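Transcription initiation factor IIB (Methanocaldococcus jannaschii, PDB 5O9J) carries a mini-intein with the HINT fold, which probably excises itself from the transcription factor precursor by protein splicing and joins the flanking segments. Local coordinates at residues D6-I11 with V21-E26; H74-M79 with V154-G159. All blocks are in the same frame, centred on the assembly; numbering follows the deposited sequence.

Contact 1 of 2, residues D6-I11 with V21-E26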
# COMPACT_ATOMS: atom_id res chain seq x y z
N ASP A 6 1.84 5.47 -3.66
CA ASP A 6 2.22 6.86 -3.86
C ASP A 6 3.39 7.26 -2.97
O ASP A 6 3.53 6.76 -1.85
CB ASP A 6 1.03 7.80 -3.60
CG ASP A 6 1.37 9.27 -3.86
OD1 ASP A 6 1.50 9.66 -5.04
OD2 ASP A 6 1.50 10.03 -2.88
N TYR A 7 4.21 8.16 -3.50
CA TYR A 7 5.43 8.65 -2.86
C TYR A 7 5.30 8.96 -1.37
O TYR A 7 6.18 8.61 -0.59
CB TYR A 7 5.90 9.92 -3.58
CG TYR A 7 7.25 10.46 -3.15
CD1 TYR A 7 7.38 11.30 -2.05
CD2 TYR A 7 8.40 10.15 -3.88
CE1 TYR A 7 8.62 11.80 -1.67
CE2 TYR A 7 9.63 10.64 -3.52
CZ TYR A 7 9.74 11.46 -2.41
OH TYR A 7 10.97 11.95 -2.06
N ASN A 8 4.23 9.64 -1.00
CA ASN A 8 4.16 10.22 0.34
C ASN A 8 3.84 9.24 1.47
O ASN A 8 4.04 9.59 2.63
CB ASN A 8 3.12 11.36 0.37
CG ASN A 8 3.71 12.71 -0.01
OD1 ASN A 8 4.93 12.86 -0.12
ND2 ASN A 8 2.85 13.70 -0.22
N GLU A 9 3.36 8.04 1.16
CA GLU A 9 2.92 7.13 2.21
C GLU A 9 4.05 6.74 3.15
O GLU A 9 5.04 6.14 2.74
CB GLU A 9 2.30 5.86 1.61
CG GLU A 9 1.17 6.11 0.66
CD GLU A 9 0.11 7.02 1.23
OE1 GLU A 9 -0.38 6.74 2.35
OE2 GLU A 9 -0.22 8.03 0.56
N PRO A 10 3.90 7.09 4.44
CA PRO A 10 4.91 6.74 5.44
C PRO A 10 4.99 5.25 5.67
O PRO A 10 3.97 4.56 5.69
CB PRO A 10 4.41 7.46 6.70
CG PRO A 10 2.99 7.70 6.46
CD PRO A 10 2.83 7.92 5.00
N ILE A 11 6.22 4.75 5.81
CA ILE A 11 6.46 3.38 6.22
C ILE A 11 7.38 3.38 7.41
O ILE A 11 8.19 4.28 7.59
CB ILE A 11 7.13 2.52 5.12
CG1 ILE A 11 8.28 3.29 4.48
CG2 ILE A 11 6.14 2.10 4.09
CD1 ILE A 11 8.93 2.53 3.33
N VAL A 21 10.95 6.30 10.45
CA VAL A 21 9.64 6.43 9.82
C VAL A 21 9.73 7.42 8.67
O VAL A 21 9.98 8.61 8.88
CB VAL A 21 8.58 6.92 10.81
CG1 VAL A 21 7.21 6.95 10.14
CG2 VAL A 21 8.55 6.06 12.06
N VAL A 22 9.53 6.94 7.44
CA VAL A 22 9.86 7.72 6.26
C VAL A 22 8.84 7.59 5.12
O VAL A 22 8.12 6.60 5.03
CB VAL A 22 11.25 7.33 5.69
CG1 VAL A 22 12.34 7.45 6.76
CG2 VAL A 22 11.22 5.91 5.13
N LYS A 23 8.78 8.60 4.25
CA LYS A 23 8.02 8.48 3.02
C LYS A 23 8.59 7.36 2.15
O LYS A 23 9.79 7.34 1.88
CB LYS A 23 8.03 9.81 2.25
CG LYS A 23 7.59 11.00 3.09
CD LYS A 23 7.44 12.26 2.26
CE LYS A 23 7.03 13.43 3.14
NZ LYS A 23 6.78 14.68 2.37
N ILE A 24 7.73 6.44 1.73
CA ILE A 24 8.17 5.28 0.96
C ILE A 24 8.92 5.70 -0.31
O ILE A 24 9.94 5.11 -0.64
CB ILE A 24 6.98 4.37 0.60
CG1 ILE A 24 7.44 3.14 -0.16
CG2 ILE A 24 5.91 5.12 -0.20
CD1 ILE A 24 6.31 2.20 -0.51
N GLY A 25 8.45 6.74 -0.99
CA GLY A 25 9.09 7.21 -2.21
C GLY A 25 10.48 7.77 -1.96
O GLY A 25 11.39 7.57 -2.77
N GLU A 26 10.63 8.48 -0.85
CA GLU A 26 11.92 9.06 -0.47
C GLU A 26 12.98 7.98 -0.24
O GLU A 26 14.09 8.06 -0.77
CB GLU A 26 11.75 9.90 0.79
CG GLU A 26 12.98 10.69 1.21
CD GLU A 26 12.61 11.86 2.12
OE1 GLU A 26 13.53 12.53 2.65
OE2 GLU A 26 11.40 12.13 2.29

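Contact 2 of 2, residues H74-M79 with V154-G159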
# COMPACT_ATOMS: atom_id res chain seq x y z
N HIS A 74 7.85 2.98 -10.86
CA HIS A 74 7.51 3.19 -12.27
C HIS A 74 6.68 4.46 -12.40
O HIS A 74 6.02 4.87 -11.43
CB HIS A 74 6.77 1.98 -12.86
CG HIS A 74 5.51 1.61 -12.13
ND1 HIS A 74 4.27 2.10 -12.49
CD2 HIS A 74 5.30 0.78 -11.08
CE1 HIS A 74 3.36 1.60 -11.69
NE2 HIS A 74 3.94 0.80 -10.82
N PRO A 75 6.74 5.11 -13.57
CA PRO A 75 5.94 6.32 -13.80
C PRO A 75 4.46 6.00 -13.84
O PRO A 75 4.06 4.96 -14.38
CB PRO A 75 6.41 6.82 -15.17
CG PRO A 75 7.72 6.16 -15.40
CD PRO A 75 7.64 4.83 -14.71
N VAL A 76 3.64 6.89 -13.30
CA VAL A 76 2.20 6.72 -13.35
C VAL A 76 1.52 8.06 -13.60
O VAL A 76 1.94 9.09 -13.07
CB VAL A 76 1.65 6.11 -12.04
CG1 VAL A 76 1.89 4.62 -12.02
CG2 VAL A 76 2.29 6.76 -10.84
N SER A 77 0.46 8.03 -14.40
CA SER A 77 -0.24 9.25 -14.81
C SER A 77 -1.25 9.72 -13.77
O SER A 77 -1.30 10.91 -13.43
CB SER A 77 -0.96 9.02 -16.14
OG SER A 77 -2.12 9.83 -16.22
N GLU A 78 -2.05 8.79 -13.28
CA GLU A 78 -3.15 9.14 -12.39
C GLU A 78 -3.25 8.22 -11.19
O GLU A 78 -2.84 7.06 -11.24
CB GLU A 78 -4.48 9.10 -13.15
CG GLU A 78 -4.81 7.72 -13.70
CD GLU A 78 -6.30 7.50 -13.88
OE1 GLU A 78 -7.06 8.49 -13.84
OE2 GLU A 78 -6.71 6.33 -14.04
N MET A 79 -3.80 8.74 -10.10
CA MET A 79 -4.18 7.91 -8.98
C MET A 79 -5.53 8.35 -8.47
O MET A 79 -5.90 9.51 -8.60
CB MET A 79 -3.14 7.97 -7.87
CG MET A 79 -1.84 7.27 -8.21
SD MET A 79 -0.76 7.34 -6.79
CE MET A 79 -1.27 8.93 -6.14
N VAL A 154 -6.25 12.32 -9.09
CA VAL A 154 -5.18 13.24 -8.75
C VAL A 154 -3.86 12.80 -9.38
O VAL A 154 -3.75 11.71 -9.94
CB VAL A 154 -4.98 13.36 -7.22
CG1 VAL A 154 -6.22 13.93 -6.55
CG2 VAL A 154 -4.61 12.01 -6.64
N GLU A 155 -2.87 13.68 -9.27
CA GLU A 155 -1.53 13.37 -9.76
C GLU A 155 -0.72 12.77 -8.64
O GLU A 155 -0.84 13.20 -7.48
CB GLU A 155 -0.82 14.62 -10.29
CG GLU A 155 -1.14 15.93 -9.53
CD GLU A 155 -2.52 16.52 -9.81
OE1 GLU A 155 -2.89 16.62 -10.99
OE2 GLU A 155 -3.17 16.89 -8.81
N PRO A 156 0.11 11.77 -8.96
CA PRO A 156 1.04 11.21 -7.98
C PRO A 156 1.98 12.30 -7.49
O PRO A 156 2.36 13.16 -8.29
CB PRO A 156 1.80 10.13 -8.77
CG PRO A 156 0.91 9.80 -9.92
CD PRO A 156 0.21 11.09 -10.26
N THR A 157 2.34 12.28 -6.21
CA THR A 157 3.21 13.30 -5.65
C THR A 157 4.51 13.45 -6.44
O THR A 157 4.97 14.57 -6.68
CB THR A 157 3.55 13.00 -4.18
OG1 THR A 157 2.34 12.79 -3.45
CG2 THR A 157 4.32 14.16 -3.56
N SER A 158 5.07 12.33 -6.88
CA SER A 158 6.36 12.35 -7.57
C SER A 158 6.26 12.13 -9.07
O SER A 158 7.18 12.48 -9.82
CB SER A 158 7.30 11.29 -6.99
OG SER A 158 6.89 9.99 -7.39
N GLY A 159 5.15 11.55 -9.52
CA GLY A 159 5.02 11.15 -10.91
C GLY A 159 5.39 9.68 -11.03
O GLY A 159 5.45 9.13 -12.13

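Contact 1 of 2, residues D6-I11 with V21-E26
The ring of Y7 lies over the backbone of G25 and E26, at the first turn of helix 24-33. Y7 CB starts away from segment 21-26, but with CG anti to the backbone N (chi1 -173°) the ring turns back across it. CG and CD2 sit by G25 CA, which is 3.8 Å from the Y7 ring centroid and 27° off its normal, a CH-pi contact over the face. Further out, Y7 CE2 meets G25 C at 3.4 Å, Y7 CZ lies 3.5 Å from E26 N, and Y7 OH ends 3.4 Å from E26 CA.

Four backbone hydrogen bonds set the register of the segments. Y7 O takes G25 N at 3.0 Å, in the carbonyl plane and on a lone pair, whereas I24 N meets E9 O at 2.9 Å, 35° above the plane of the E9 carbonyl. I11 and V22, a hydrogen-bonded pair, exchange two bonds; on their face of the sheet I11 CD1 packs on I24 CB at 3.8 Å. P10 and K23 form the adjacent non-hydrogen-bonded pair. This is the open end of the antiparallel beta hairpin 10-15/18-23 of the HINT fold, with K23 as N-cap of the following helix.

Contact 2 of 2, residues H74-M79 with V154-G159
G159 O takes a hydrogen bond of 3.1 Å from V76 N, and P75 CA adds a weaker CA-H...O contact of 3.3 Å to the same G159 O. The V76 N-H arrives from 46° above the carbonyl plane and therefore does not use a lone pair. G159 has a positive phi, and its oxygen lies close to the peptide joining P75 to V76 although the C=O does not aim at it.

At the other end the geometry is more regular. V154 N donates to M79 O at 2.9 Å with an almost straight N-H...O angle of 177°, and M79 N returns a bond of 3.0 Å to V154 O. Together they define an antiparallel hydrogen-bonded pair, with the side chains of M79 and V154 on one face.

Between these two points the backbones are bridged by P156. Its CG presses on V76 CG2 at 3.5 Å, closer than usual for two carbons, while CD of the P156 ring lies 3.5 Å from S77 O. M79 comes to the same proline obliquely: M79 CG is 4.1 Å from P156 CG, and the bend at chi3 (-33°) brings M79 CE to 3.7 Å from P156 CA. Both the valine methyl and the thioether chain thus pack against the proline, which D6 also touches, and it is buried although the contact as a whole lies near the surface.

Outside the pair, E78 OE2 forms a salt bridge with R94, and M79 and V154 both touch R91 of strand 88-92. The two segments are adjacent connections between sheets: H74-M79 leads from strand 70-75 to 79-84, V154-G159 from 143-154 to 160-165, and each connection joins the same two antiparallel sheets.

How the contacts relate
The two contacts follow one another along the chain, with centres about 14 Å apart, and D6 is where they meet. Its carboxylate is divided between two kinds of neighbour: D6 OD2 lies 2.9 Å from T157 OG1, a probable hydrogen bond, whereas D6 OD1 packs 3.4 Å from P156 CA and also against the methyl end of M79. Y7 and N8 extend this junction by touching S158 and T157. The start of the segment 6-11 is thereby set against the loop 154-159, while its far end belongs to the hairpin of contact 1. Strand 5-6 also pairs antiparallel with strand 160-165, into which the loop of contact 2 leads.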